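Local coordinates for ribosomal protein L11 methyltransferase (Lactobacillus delbrueckii subsp. bulgaricus ATCC BAA-365, PDB 3GRZ) that probably methylates lysine side chains of ribosomal protein L11 with S-adenosyl-L-methionine as donor, this chain being the C-terminal methyltransferase part of the enzyme, at residues 44-49 with 156-161; 112-115 with 121-124; 78-83 with 104-109; 143-148 with 175-180. All blocks are in the same frame, centred on the assembly; numbering follows the deposited sequence.

The four contacts lie within one Rossmann-like methyltransferase domain. Interactions 1, 2 and 4 reach its seven-stranded sheet, while interaction 3 joins the ends of helices 73-80 and 93-105. Along the chain, interactions 3 and 2 follow each other inside the loop closed by interaction 1, and interaction 4 alternates its segments with those of interaction 1. Those two touch, Phe157 CZ meeting Leu145 CD1 at 3.8 Å, although their centres are about 18 Å apart. Between centres, interaction 2 lies about 23 Å from interaction 1, and interaction 3 about 27 Å from interaction 4. The contacts are thus spread over the domain, 1 and 4 linked through strand 153-161 and helix 135-145, with interaction 1 beside the predicted cofactor site.

Interaction 1: residues 44-49 with 156-161; sequences HQTTQL and IFSGID
Ser158 and Thr46 join strand 153-161, an interior strand of the sheet in the class I (Rossmann-like) methyltransferase fold, to helix 44-57. The axes of the two segments approach to 7.2 Å and run nearly antiparallel, at 154°. The tight part is centred on the serine hydroxyl. With OG anti to the backbone N (chi1 -167°), Ser158 OG donates a hydrogen bond of 2.8 Å to Thr46 O, reaching it from the side of the C=O bond and tilted 21° from the carbonyl plane. Leu49 CB lies against Ser158 OG at 3.7 Å. An alanine in place of Ser158 would probably leave Thr46 O without its serine donor and open a small gap beside Leu49 CB. The looser side of the helix turns away from the strand: Gln48 is partly exposed, and its amide bonds to Leu8 and to Arg56 of the second subunit. Thr47, a predicted S-adenosyl-L-methionine-binding residue, also points away, whereas Thr46 OG1 is hydrogen-bonded to Asn132, another predicted binding residue. Gly159 has positive phi, and a CB there would collide with the carbonyl O of Ser158; the methyl Thr46 CG2 rests 3.9 Å from Gly159 CA.

Interaction 2: residues 112-115 with 121-124; sequences ALQK and DVDG
A side-chain-to-backbone hydrogen bond from Gln114 to Asp121 ties the edge strand 112-115 to the loop that leads into strand 126-132. In the Rossmann-like sheet these two parallel strands are not neighbours: strands 85-90 and 63-67 lie between them, so the chain has to cross from the edge of the sheet toward its middle. The contact is made just before the chain enters strand 126-132 and is small, burying 102 Å² in all. The closest pair of CA atoms, Gln114 CA and Val122 CA, is still 8.3 Å apart, and the glutamine spans the distance. Its CG stands anti to the backbone N (chi1 -172°) and the chain beyond is extended, which carries the amide out from the strand to the loop. Gln114 NE2 donates to Asp121 O at 3.1 Å with an N-H...O angle of 163°. The acceptor lies almost exactly in the glutamine amide plane, as a well-directed N-H requires. Seen from the other partner the bond is less regular, for the nitrogen stands above the carbonyl plane of Asp121, 69° out of it. Gln114 and Val122 both also touch Leu87 on strand 85-90, which places this part of the loop against the second strand of the sheet, and Val122 O receives a weak hydrogen bond from His148. The amide's other end is met by a methyl group: Val122 CG2 lies 3.7 Å from Gln114 OE1 and 4.0 Å from Gln114 CD.

Interaction 3: residues 78-83 with 104-109; sequences AHKLGA and ALNGIY
Ile108 lies on His79 and reaches on to Lys80, and its side chain can be followed branch by branch. CB forks above the imidazole. Ile108 CG2, anti to the backbone N, sits over the ring centre, 3.8 Å from the centroid of the His79 ring and only 2° off the ring normal, a CH-pi contact with a methyl square on the face. Ile108 CG1 takes the other branch and passes 3.7 Å from His79 ND1. At the tip, Ile108 CD1 stays beside the same nitrogen, His79 ND1, at 3.7 Å, and also comes within 4.0 Å of Lys80 CE. The ring is brought beneath the isoleucine by a His79 chi1 of -176°, while NE2 at its far side has a weak hydrogen bond to Asp110. An alanine in place of His79 would probably strip the support from Ile108 CG2 and leave a gap between the two helix ends.

Both segments carry the C-terminal end of a helix and the turn after it, from successive beta-alpha units of the Rossmann-like fold, each closed by a Schellman motif, with Gly82 and Gly107 at the positive-phi positions. Ile108 and Asn106 also touch Ile76 in helix 73-80. Beyond the isoleucine the lysine crosses Asn106 at about a right angle, Lys80 CE packing 3.7 Å from Asn106 CB. The ammonium group forms a salt bridge with Glu29, and Asn106 OD1 accepts from the backbone N of Arg32. One water links these polar ends, 2.7 Å from Lys80 NZ and 2.7 Å from Asn106 OD1; a second, 2.6 Å from Lys80 NZ, donates to Asn106 O.

Interaction 4: residues 143-148 with 175-180; sequences PQLDSH and NSFQID
Phe177 and Leu145 meet because each sets its CG anti to its own carbonyl carbon, with chi1 of -74° for the phenylalanine and -69° for the leucine. The phenyl group is thereby held out toward the end of helix 135-145, while the leucine's isobutyl group reaches over one face of it. Leu145 CB approaches the ring tip most closely, 3.8 Å from Phe177 CZ. Leu145 CD1 stands over one face, 4.2 Å above the plane of the Phe177 ring and displaced toward its rim. The edge of the same ring meets backbone: Asp146 N lies near the ring plane, 4.0 Å from Phe177 CZ.

Strand 177-185 is the outermost strand on its side of the sheet. Strand 188-195, inserted antiparallel between 153-161 and 177-185, gives the strand order 3-2-1-4-5-7-6 of the class I methyltransferase fold. Leu145 also packs on Val155 and Phe157 of strand 153-161, and Phe177 touches Ile193 and Leu172, so the pair lies where the ends of helices 135-145 and 165-174 meet the sheet.

On the solvent side, Asn175 OD1 faces the proline, 3.6 Å from Pro143 CA and 4.1 Å from Pro143 CB, while its ND2 bonds to Ala171. Asp146 sends its carboxylate to a salt bridge with Arg195. Past the helix end the imidazole of His148 turns back on the chain: His148 ND1 donates to Gln144 O at 2.8 Å, nearly straight at 172°, with the acceptor close to the ring plane.

Interaction 1: residues 44-49 with 156-161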
loop_
_atom_site.group_PDB
_atom_site.type_symbol
_atom_site.label_atom_id
_atom_site.label_comp_id
_atom_site.label_asym_id
_atom_site.label_seq_id
_atom_site.Cartn_x
_atom_site.Cartn_y
_atom_site.Cartn_z
ATOM N N HIS B 44 12.224 -0.255 9.464
ATOM C CA HIS B 44 10.761 -0.302 9.458
ATOM C C HIS B 44 10.135 0.394 8.259
ATOM O O HIS B 44 9.175 -0.133 7.683
ATOM C CB HIS B 44 10.193 0.275 10.754
ATOM C CG HIS B 44 10.712 -0.400 11.986
ATOM N ND1 HIS B 44 10.698 -1.770 12.146
ATOM C CD2 HIS B 44 11.263 0.106 13.114
ATOM C CE1 HIS B 44 11.220 -2.078 13.320
ATOM N NE2 HIS B 44 11.571 -0.958 13.928
ATOM N N GLN B 45 10.682 1.558 7.895
ATOM C CA GLN B 45 10.265 2.291 6.699
ATOM C C GLN B 45 10.409 1.443 5.425
ATOM O O GLN B 45 9.476 1.360 4.630
ATOM C CB GLN B 45 11.008 3.638 6.558
ATOM C CG GLN B 45 10.177 4.875 6.975
ATOM C CD GLN B 45 10.989 6.187 7.160
ATOM O OE1 GLN B 45 12.233 6.192 7.200
ATOM N NE2 GLN B 45 10.264 7.308 7.289
ATOM N N THR B 46 11.553 0.795 5.248
ATOM C CA THR B 46 11.804 0.071 4.003
ATOM C C THR B 46 10.988 -1.210 3.944
ATOM O O THR B 46 10.518 -1.597 2.870
ATOM C CB THR B 46 13.303 -0.226 3.776
ATOM O OG1 THR B 46 13.782 -1.072 4.822
ATOM C CG2 THR B 46 14.115 1.075 3.749
ATOM N N THR B 47 10.795 -1.840 5.109
ATOM C CA THR B 47 9.922 -2.998 5.221
ATOM C C THR B 47 8.499 -2.623 4.798
ATOM O O THR B 47 7.900 -3.331 4.011
ATOM C CB THR B 47 9.965 -3.607 6.660
ATOM O OG1 THR B 47 11.267 -4.143 6.883
ATOM C CG2 THR B 47 8.955 -4.725 6.841
ATOM N N GLN B 48 7.978 -1.502 5.307
ATOM C CA GLN B 48 6.630 -1.061 4.960
ATOM C C GLN B 48 6.473 -0.782 3.450
ATOM O O GLN B 48 5.461 -1.141 2.869
ATOM C CB GLN B 48 6.238 0.182 5.762
ATOM C CG GLN B 48 4.797 0.645 5.500
ATOM C CD GLN B 48 4.440 1.910 6.244
ATOM O OE1 GLN B 48 4.950 2.994 5.939
ATOM N NE2 GLN B 48 3.561 1.782 7.239
ATOM N N LEU B 49 7.470 -0.150 2.825
ATOM C CA LEU B 49 7.392 0.156 1.384
ATOM C C LEU B 49 7.295 -1.127 0.577
ATOM O O LEU B 49 6.416 -1.269 -0.291
ATOM C CB LEU B 49 8.575 1.031 0.921
ATOM C CG LEU B 49 8.694 2.408 1.608
ATOM C CD1 LEU B 49 9.790 3.265 0.994
ATOM C CD2 LEU B 49 7.354 3.148 1.618
ATOM N N ILE B 156 9.518 -5.899 -6.948
ATOM C CA ILE B 156 9.438 -4.886 -5.900
ATOM C C ILE B 156 10.810 -4.668 -5.271
ATOM O O ILE B 156 11.401 -5.609 -4.733
ATOM C CB ILE B 156 8.446 -5.287 -4.799
ATOM C CG1 ILE B 156 7.068 -5.540 -5.413
ATOM C CG2 ILE B 156 8.393 -4.210 -3.697
ATOM C CD1 ILE B 156 6.226 -6.427 -4.576
ATOM N N PHE B 157 11.314 -3.437 -5.368
ATOM C CA PHE B 157 12.557 -3.035 -4.718
ATOM C C PHE B 157 12.256 -2.119 -3.567
ATOM O O PHE B 157 11.373 -1.268 -3.656
ATOM C CB PHE B 157 13.482 -2.251 -5.657
ATOM C CG PHE B 157 14.197 -3.094 -6.688
ATOM C CD1 PHE B 157 14.172 -4.494 -6.631
ATOM C CD2 PHE B 157 14.940 -2.473 -7.693
ATOM C CE1 PHE B 157 14.852 -5.261 -7.575
ATOM C CE2 PHE B 157 15.630 -3.234 -8.654
ATOM C CZ PHE B 157 15.575 -4.622 -8.603
ATOM N N SER B 158 13.016 -2.272 -2.494
ATOM C CA SER B 158 13.018 -1.298 -1.418
ATOM C C SER B 158 14.453 -1.197 -0.907
ATOM O O SER B 158 15.333 -1.945 -1.374
ATOM C CB SER B 158 12.062 -1.712 -0.311
ATOM O OG SER B 158 11.858 -0.620 0.563
ATOM N N GLY B 159 14.694 -0.266 0.011
ATOM C CA GLY B 159 16.029 -0.047 0.569
ATOM C C GLY B 159 16.866 0.924 -0.253
ATOM O O GLY B 159 18.075 1.013 -0.058
ATOM N N ILE B 160 16.220 1.649 -1.168
ATOM C CA ILE B 160 16.910 2.619 -2.034
ATOM C C ILE B 160 16.962 3.981 -1.367
ATOM O O ILE B 160 15.919 4.584 -1.120
ATOM C CB ILE B 160 16.202 2.764 -3.408
ATOM C CG1 ILE B 160 16.183 1.430 -4.141
ATOM C CG2 ILE B 160 16.894 3.825 -4.286
ATOM C CD1 ILE B 160 15.049 1.291 -5.163
ATOM N N ASP B 161 18.166 4.475 -1.066
ATOM C CA ASP B 161 18.311 5.881 -0.650
ATOM C C ASP B 161 17.978 6.809 -1.828
ATOM O O ASP B 161 18.330 6.495 -2.955
ATOM C CB ASP B 161 19.733 6.153 -0.151
ATOM C CG ASP B 161 19.890 7.556 0.378
ATOM O OD1 ASP B 161 19.386 7.826 1.485
ATOM O OD2 ASP B 161 20.484 8.397 -0.328
#

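Interaction 2: residues 112-115 with 121-124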
loop_
_atom_site.group_PDB
_atom_site.type_symbol
_atom_site.label_atom_id
_atom_site.label_comp_id
_atom_site.label_asym_id
_atom_site.label_seq_id
_atom_site.Cartn_x
_atom_site.Cartn_y
_atom_site.Cartn_z
ATOM N N ALA B 112 10.862 -22.267 0.845
ATOM C CA ALA B 112 12.147 -22.780 0.355
ATOM C C ALA B 112 13.251 -21.766 0.587
ATOM O O ALA B 112 13.052 -20.569 0.398
ATOM C CB ALA B 112 12.063 -23.137 -1.118
ATOM N N LEU B 113 14.418 -22.256 0.998
ATOM C CA LEU B 113 15.556 -21.403 1.314
ATOM C C LEU B 113 16.763 -21.790 0.480
ATOM O O LEU B 113 17.038 -22.973 0.290
ATOM C CB LEU B 113 15.900 -21.478 2.809
ATOM C CG LEU B 113 14.785 -21.125 3.811
ATOM C CD1 LEU B 113 15.158 -21.572 5.223
ATOM C CD2 LEU B 113 14.476 -19.643 3.797
ATOM N N GLN B 114 17.472 -20.795 -0.038
ATOM C CA GLN B 114 18.702 -21.072 -0.755
ATOM C C GLN B 114 19.781 -20.091 -0.336
ATOM O O GLN B 114 19.577 -18.872 -0.356
ATOM C CB GLN B 114 18.478 -21.067 -2.266
ATOM C CG GLN B 114 19.685 -21.529 -3.097
ATOM C CD GLN B 114 19.354 -21.636 -4.572
ATOM O OE1 GLN B 114 18.186 -21.644 -4.951
ATOM N NE2 GLN B 114 20.377 -21.710 -5.412
ATOM N N LYS B 115 20.918 -20.642 0.081
ATOM C CA LYS B 115 22.073 -19.851 0.435
ATOM C C LYS B 115 22.854 -19.561 -0.832
ATOM O O LYS B 115 23.527 -20.442 -1.387
ATOM C CB LYS B 115 22.935 -20.579 1.464
ATOM C CG LYS B 115 24.064 -19.748 2.031
ATOM C CD LYS B 115 24.977 -20.622 2.880
ATOM C CE LYS B 115 26.107 -19.822 3.477
ATOM N NZ LYS B 115 27.089 -19.390 2.455
ATOM N N ASP B 121 22.628 -19.296 -9.547
ATOM C CA ASP B 121 22.303 -20.697 -9.349
ATOM C C ASP B 121 20.844 -20.922 -8.950
ATOM O O ASP B 121 20.488 -22.000 -8.453
ATOM C CB ASP B 121 23.261 -21.319 -8.326
ATOM C CG ASP B 121 24.695 -21.374 -8.829
ATOM O OD1 ASP B 121 24.964 -22.128 -9.791
ATOM O OD2 ASP B 121 25.552 -20.658 -8.266
ATOM N N VAL B 122 19.998 -19.913 -9.172
ATOM C CA VAL B 122 18.567 -20.096 -8.981
ATOM C C VAL B 122 17.981 -20.447 -10.340
ATOM O O VAL B 122 18.027 -19.643 -11.275
ATOM C CB VAL B 122 17.888 -18.842 -8.394
ATOM C CG1 VAL B 122 16.388 -19.056 -8.325
ATOM C CG2 VAL B 122 18.437 -18.546 -7.008
ATOM N N ASP B 123 17.432 -21.653 -10.439
ATOM C CA ASP B 123 17.039 -22.225 -11.725
ATOM C C ASP B 123 15.732 -21.690 -12.294
ATOM O O ASP B 123 15.635 -21.426 -13.494
ATOM C CB ASP B 123 16.973 -23.753 -11.625
ATOM C CG ASP B 123 18.348 -24.389 -11.483
ATOM O OD1 ASP B 123 19.320 -23.854 -12.068
ATOM O OD2 ASP B 123 18.452 -25.427 -10.789
ATOM N N GLY B 124 14.729 -21.536 -11.439
ATOM C CA GLY B 124 13.386 -21.210 -11.917
ATOM C C GLY B 124 13.149 -19.756 -12.283
ATOM O O GLY B 124 14.047 -18.910 -12.195
#

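Interaction 3: residues 78-83 with 104-109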
loop_
_atom_site.group_PDB
_atom_site.type_symbol
_atom_site.label_atom_id
_atom_site.label_comp_id
_atom_site.label_asym_id
_atom_site.label_seq_id
_atom_site.Cartn_x
_atom_site.Cartn_y
_atom_site.Cartn_z
ATOM N N ALA B 78 4.714 -12.600 2.254
ATOM C CA ALA B 78 4.260 -13.071 0.951
ATOM C C ALA B 78 3.499 -14.384 1.080
ATOM O O ALA B 78 2.444 -14.544 0.462
ATOM C CB ALA B 78 5.444 -13.220 -0.016
ATOM N N HIS B 79 4.019 -15.307 1.904
ATOM C CA HIS B 79 3.374 -16.616 2.122
ATOM C C HIS B 79 1.979 -16.426 2.713
ATOM O O HIS B 79 1.007 -17.025 2.245
ATOM C CB HIS B 79 4.239 -17.514 3.026
ATOM C CG HIS B 79 3.698 -18.897 3.211
ATOM N ND1 HIS B 79 2.716 -19.199 4.133
ATOM C CD2 HIS B 79 4.011 -20.063 2.599
ATOM C CE1 HIS B 79 2.438 -20.488 4.070
ATOM N NE2 HIS B 79 3.211 -21.036 3.151
ATOM N N LYS B 80 1.891 -15.584 3.737
ATOM C CA LYS B 80 0.616 -15.323 4.417
ATOM C C LYS B 80 -0.402 -14.626 3.499
ATOM O O LYS B 80 -1.608 -14.872 3.597
ATOM C CB LYS B 80 0.856 -14.495 5.672
ATOM C CG LYS B 80 1.420 -15.324 6.819
ATOM C CD LYS B 80 2.133 -14.448 7.819
ATOM C CE LYS B 80 2.434 -15.191 9.111
ATOM N NZ LYS B 80 1.221 -15.772 9.745
ATOM N N LEU B 81 0.106 -13.795 2.586
ATOM C CA LEU B 81 -0.732 -13.091 1.608
ATOM C C LEU B 81 -1.157 -13.952 0.423
ATOM O O LEU B 81 -1.790 -13.455 -0.506
ATOM C CB LEU B 81 -0.052 -11.806 1.126
ATOM C CG LEU B 81 0.002 -10.694 2.180
ATOM C CD1 LEU B 81 0.847 -9.534 1.700
ATOM C CD2 LEU B 81 -1.382 -10.213 2.587
ATOM N N GLY B 82 -0.794 -15.233 0.448
ATOM C CA GLY B 82 -1.323 -16.201 -0.494
ATOM C C GLY B 82 -0.433 -16.513 -1.677
ATOM O O GLY B 82 -0.942 -16.872 -2.731
ATOM N N ALA B 83 0.889 -16.391 -1.522
ATOM C CA ALA B 83 1.800 -16.742 -2.615
ATOM C C ALA B 83 1.627 -18.194 -3.052
ATOM O O ALA B 83 1.305 -19.057 -2.223
ATOM C CB ALA B 83 3.229 -16.494 -2.227
ATOM N N ALA B 104 8.893 -20.623 11.213
ATOM C CA ALA B 104 8.384 -21.618 12.156
ATOM C C ALA B 104 7.597 -20.980 13.298
ATOM O O ALA B 104 6.567 -21.517 13.707
ATOM C CB ALA B 104 9.535 -22.463 12.705
ATOM N N LEU B 105 8.067 -19.834 13.801
ATOM C CA LEU B 105 7.311 -19.066 14.817
ATOM C C LEU B 105 5.937 -18.658 14.322
ATOM O O LEU B 105 5.023 -18.402 15.117
ATOM C CB LEU B 105 8.063 -17.800 15.252
ATOM C CG LEU B 105 9.294 -17.935 16.152
ATOM C CD1 LEU B 105 10.010 -16.590 16.205
ATOM C CD2 LEU B 105 8.937 -18.469 17.572
ATOM N N ASN B 106 5.787 -18.579 13.001
ATOM C CA ASN B 106 4.505 -18.215 12.427
ATOM C C ASN B 106 3.764 -19.412 11.841
ATOM O O ASN B 106 2.784 -19.245 11.125
ATOM C CB ASN B 106 4.701 -17.085 11.411
ATOM C CG ASN B 106 5.140 -15.794 12.078
ATOM O OD1 ASN B 106 4.349 -15.133 12.747
ATOM N ND2 ASN B 106 6.414 -15.452 11.933
ATOM N N GLY B 107 4.255 -20.613 12.156
ATOM C CA GLY B 107 3.628 -21.868 11.748
ATOM C C GLY B 107 3.809 -22.196 10.280
ATOM O O GLY B 107 2.980 -22.887 9.696
ATOM N N ILE B 108 4.898 -21.707 9.691
ATOM C CA ILE B 108 5.182 -21.889 8.269
ATOM C C ILE B 108 6.434 -22.728 8.130
ATOM O O ILE B 108 7.483 -22.351 8.656
ATOM C CB ILE B 108 5.392 -20.520 7.529
ATOM C CG1 ILE B 108 4.117 -19.665 7.572
ATOM C CG2 ILE B 108 5.820 -20.730 6.069
ATOM C CD1 ILE B 108 4.363 -18.172 7.230
ATOM N N TYR B 109 6.321 -23.843 7.406
ATOM C CA TYR B 109 7.409 -24.827 7.297
ATOM C C TYR B 109 7.801 -25.106 5.851
ATOM O O TYR B 109 8.779 -25.808 5.597
ATOM C CB TYR B 109 7.058 -26.117 8.066
ATOM C CG TYR B 109 6.823 -25.841 9.538
ATOM C CD1 TYR B 109 7.903 -25.741 10.427
ATOM C CD2 TYR B 109 5.540 -25.619 10.036
ATOM C CE1 TYR B 109 7.705 -25.453 11.764
ATOM C CE2 TYR B 109 5.333 -25.330 11.392
ATOM C CZ TYR B 109 6.423 -25.244 12.239
ATOM O OH TYR B 109 6.245 -24.954 13.574
HETATM O O HOH W 1 1.738 -15.754 12.410
HETATM O O HOH W 2 0.918 -18.176 8.676
#

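Interaction 4: residues 143-148 with 175-180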
loop_
_atom_site.group_PDB
_atom_site.type_symbol
_atom_site.label_atom_id
_atom_site.label_comp_id
_atom_site.label_asym_id
_atom_site.label_seq_id
_atom_site.Cartn_x
_atom_site.Cartn_y
_atom_site.Cartn_z
ATOM N N PRO B 143 20.511 -6.753 -13.799
ATOM C CA PRO B 143 20.720 -7.577 -15.012
ATOM C C PRO B 143 20.370 -9.065 -14.886
ATOM O O PRO B 143 20.345 -9.772 -15.902
ATOM C CB PRO B 143 22.225 -7.430 -15.297
ATOM C CG PRO B 143 22.691 -6.295 -14.471
ATOM C CD PRO B 143 21.805 -6.284 -13.266
ATOM N N GLN B 144 20.097 -9.528 -13.662
ATOM C CA GLN B 144 19.695 -10.916 -13.421
ATOM C C GLN B 144 18.184 -11.116 -13.465
ATOM O O GLN B 144 17.724 -12.253 -13.529
ATOM C CB GLN B 144 20.217 -11.428 -12.070
ATOM C CG GLN B 144 21.705 -11.240 -11.840
ATOM C CD GLN B 144 22.243 -12.077 -10.679
ATOM O OE1 GLN B 144 21.499 -12.793 -10.012
ATOM N NE2 GLN B 144 23.546 -11.991 -10.445
ATOM N N LEU B 145 17.423 -10.017 -13.428
ATOM C CA LEU B 145 15.956 -10.075 -13.289
ATOM C C LEU B 145 15.259 -10.741 -14.466
ATOM O O LEU B 145 14.426 -11.620 -14.264
ATOM C CB LEU B 145 15.358 -8.682 -13.076
ATOM C CG LEU B 145 15.624 -7.932 -11.764
ATOM C CD1 LEU B 145 15.096 -6.514 -11.884
ATOM C CD2 LEU B 145 14.988 -8.666 -10.566
ATOM N N ASP B 146 15.613 -10.316 -15.681
ATOM C CA ASP B 146 14.998 -10.825 -16.918
ATOM C C ASP B 146 14.914 -12.350 -17.028
ATOM O O ASP B 146 13.832 -12.906 -17.274
ATOM C CB ASP B 146 15.724 -10.259 -18.145
ATOM C CG ASP B 146 15.191 -10.826 -19.447
ATOM O OD1 ASP B 146 13.998 -10.609 -19.748
ATOM O OD2 ASP B 146 15.970 -11.491 -20.164
ATOM N N SER B 147 16.046 -13.025 -16.835
ATOM C CA SER B 147 16.105 -14.498 -16.933
ATOM C C SER B 147 15.418 -15.263 -15.783
ATOM O O SER B 147 15.280 -16.486 -15.853
ATOM C CB SER B 147 17.556 -14.969 -17.073
ATOM O OG SER B 147 18.346 -14.540 -15.968
ATOM N N HIS B 148 14.995 -14.552 -14.734
ATOM C CA HIS B 148 14.313 -15.185 -13.602
ATOM C C HIS B 148 12.886 -14.683 -13.431
ATOM O O HIS B 148 12.279 -14.876 -12.383
ATOM C CB HIS B 148 15.094 -14.967 -12.303
ATOM C CG HIS B 148 16.450 -15.598 -12.302
ATOM N ND1 HIS B 148 17.579 -14.939 -12.743
ATOM C CD2 HIS B 148 16.859 -16.828 -11.914
ATOM C CE1 HIS B 148 18.626 -15.738 -12.621
ATOM N NE2 HIS B 148 18.215 -16.892 -12.121
ATOM N N ASN B 175 17.786 -2.003 -18.896
ATOM C CA ASN B 175 17.403 -3.414 -18.916
ATOM C C ASN B 175 15.948 -3.644 -19.295
ATOM O O ASN B 175 15.417 -4.747 -19.100
ATOM C CB ASN B 175 17.744 -4.090 -17.586
ATOM C CG ASN B 175 19.221 -4.320 -17.422
ATOM O OD1 ASN B 175 19.727 -5.389 -17.750
ATOM N ND2 ASN B 175 19.931 -3.310 -16.931
ATOM N N SER B 176 15.344 -2.588 -19.854
ATOM C CA SER B 176 13.952 -2.587 -20.335
ATOM C C SER B 176 12.919 -2.864 -19.237
ATOM O O SER B 176 12.025 -3.704 -19.395
ATOM C CB SER B 176 13.774 -3.532 -21.539
ATOM O OG SER B 176 14.708 -3.229 -22.559
ATOM N N PHE B 177 13.051 -2.141 -18.127
ATOM C CA PHE B 177 12.082 -2.203 -17.039
ATOM C C PHE B 177 11.486 -0.821 -16.812
ATOM O O PHE B 177 12.188 0.186 -16.903
ATOM C CB PHE B 177 12.738 -2.724 -15.752
ATOM C CG PHE B 177 13.019 -4.198 -15.776
ATOM C CD1 PHE B 177 12.000 -5.111 -15.558
ATOM C CD2 PHE B 177 14.301 -4.674 -16.034
ATOM C CE1 PHE B 177 12.244 -6.481 -15.587
ATOM C CE2 PHE B 177 14.554 -6.042 -16.073
ATOM C CZ PHE B 177 13.524 -6.945 -15.849
ATOM N N GLN B 178 10.192 -0.779 -16.525
ATOM C CA GLN B 178 9.535 0.463 -16.164
ATOM C C GLN B 178 9.132 0.460 -14.682
ATOM O O GLN B 178 9.008 -0.605 -14.068
ATOM C CB GLN B 178 8.308 0.685 -17.050
ATOM C CG GLN B 178 7.206 -0.341 -16.869
ATOM C CD GLN B 178 6.092 -0.194 -17.880
ATOM O OE1 GLN B 178 6.332 0.114 -19.049
ATOM N NE2 GLN B 178 4.864 -0.432 -17.441
ATOM N N ILE B 179 8.925 1.659 -14.137
ATOM C CA ILE B 179 8.468 1.860 -12.767
ATOM C C ILE B 179 6.983 2.202 -12.818
ATOM O O ILE B 179 6.588 3.238 -13.363
ATOM C CB ILE B 179 9.266 2.991 -12.064
ATOM C CG1 ILE B 179 10.755 2.637 -11.998
ATOM C CG2 ILE B 179 8.699 3.283 -10.671
ATOM C CD1 ILE B 179 11.662 3.788 -11.512
ATOM N N ASP B 180 6.168 1.308 -12.271
ATOM C CA ASP B 180 4.735 1.476 -12.209
ATOM C C ASP B 180 4.326 2.312 -10.999
ATOM O O ASP B 180 3.277 2.965 -11.007
ATOM C CB ASP B 180 4.059 0.107 -12.128
ATOM C CG ASP B 180 4.449 -0.812 -13.266
ATOM O OD1 ASP B 180 4.727 -0.330 -14.385
ATOM O OD2 ASP B 180 4.462 -2.033 -13.042
#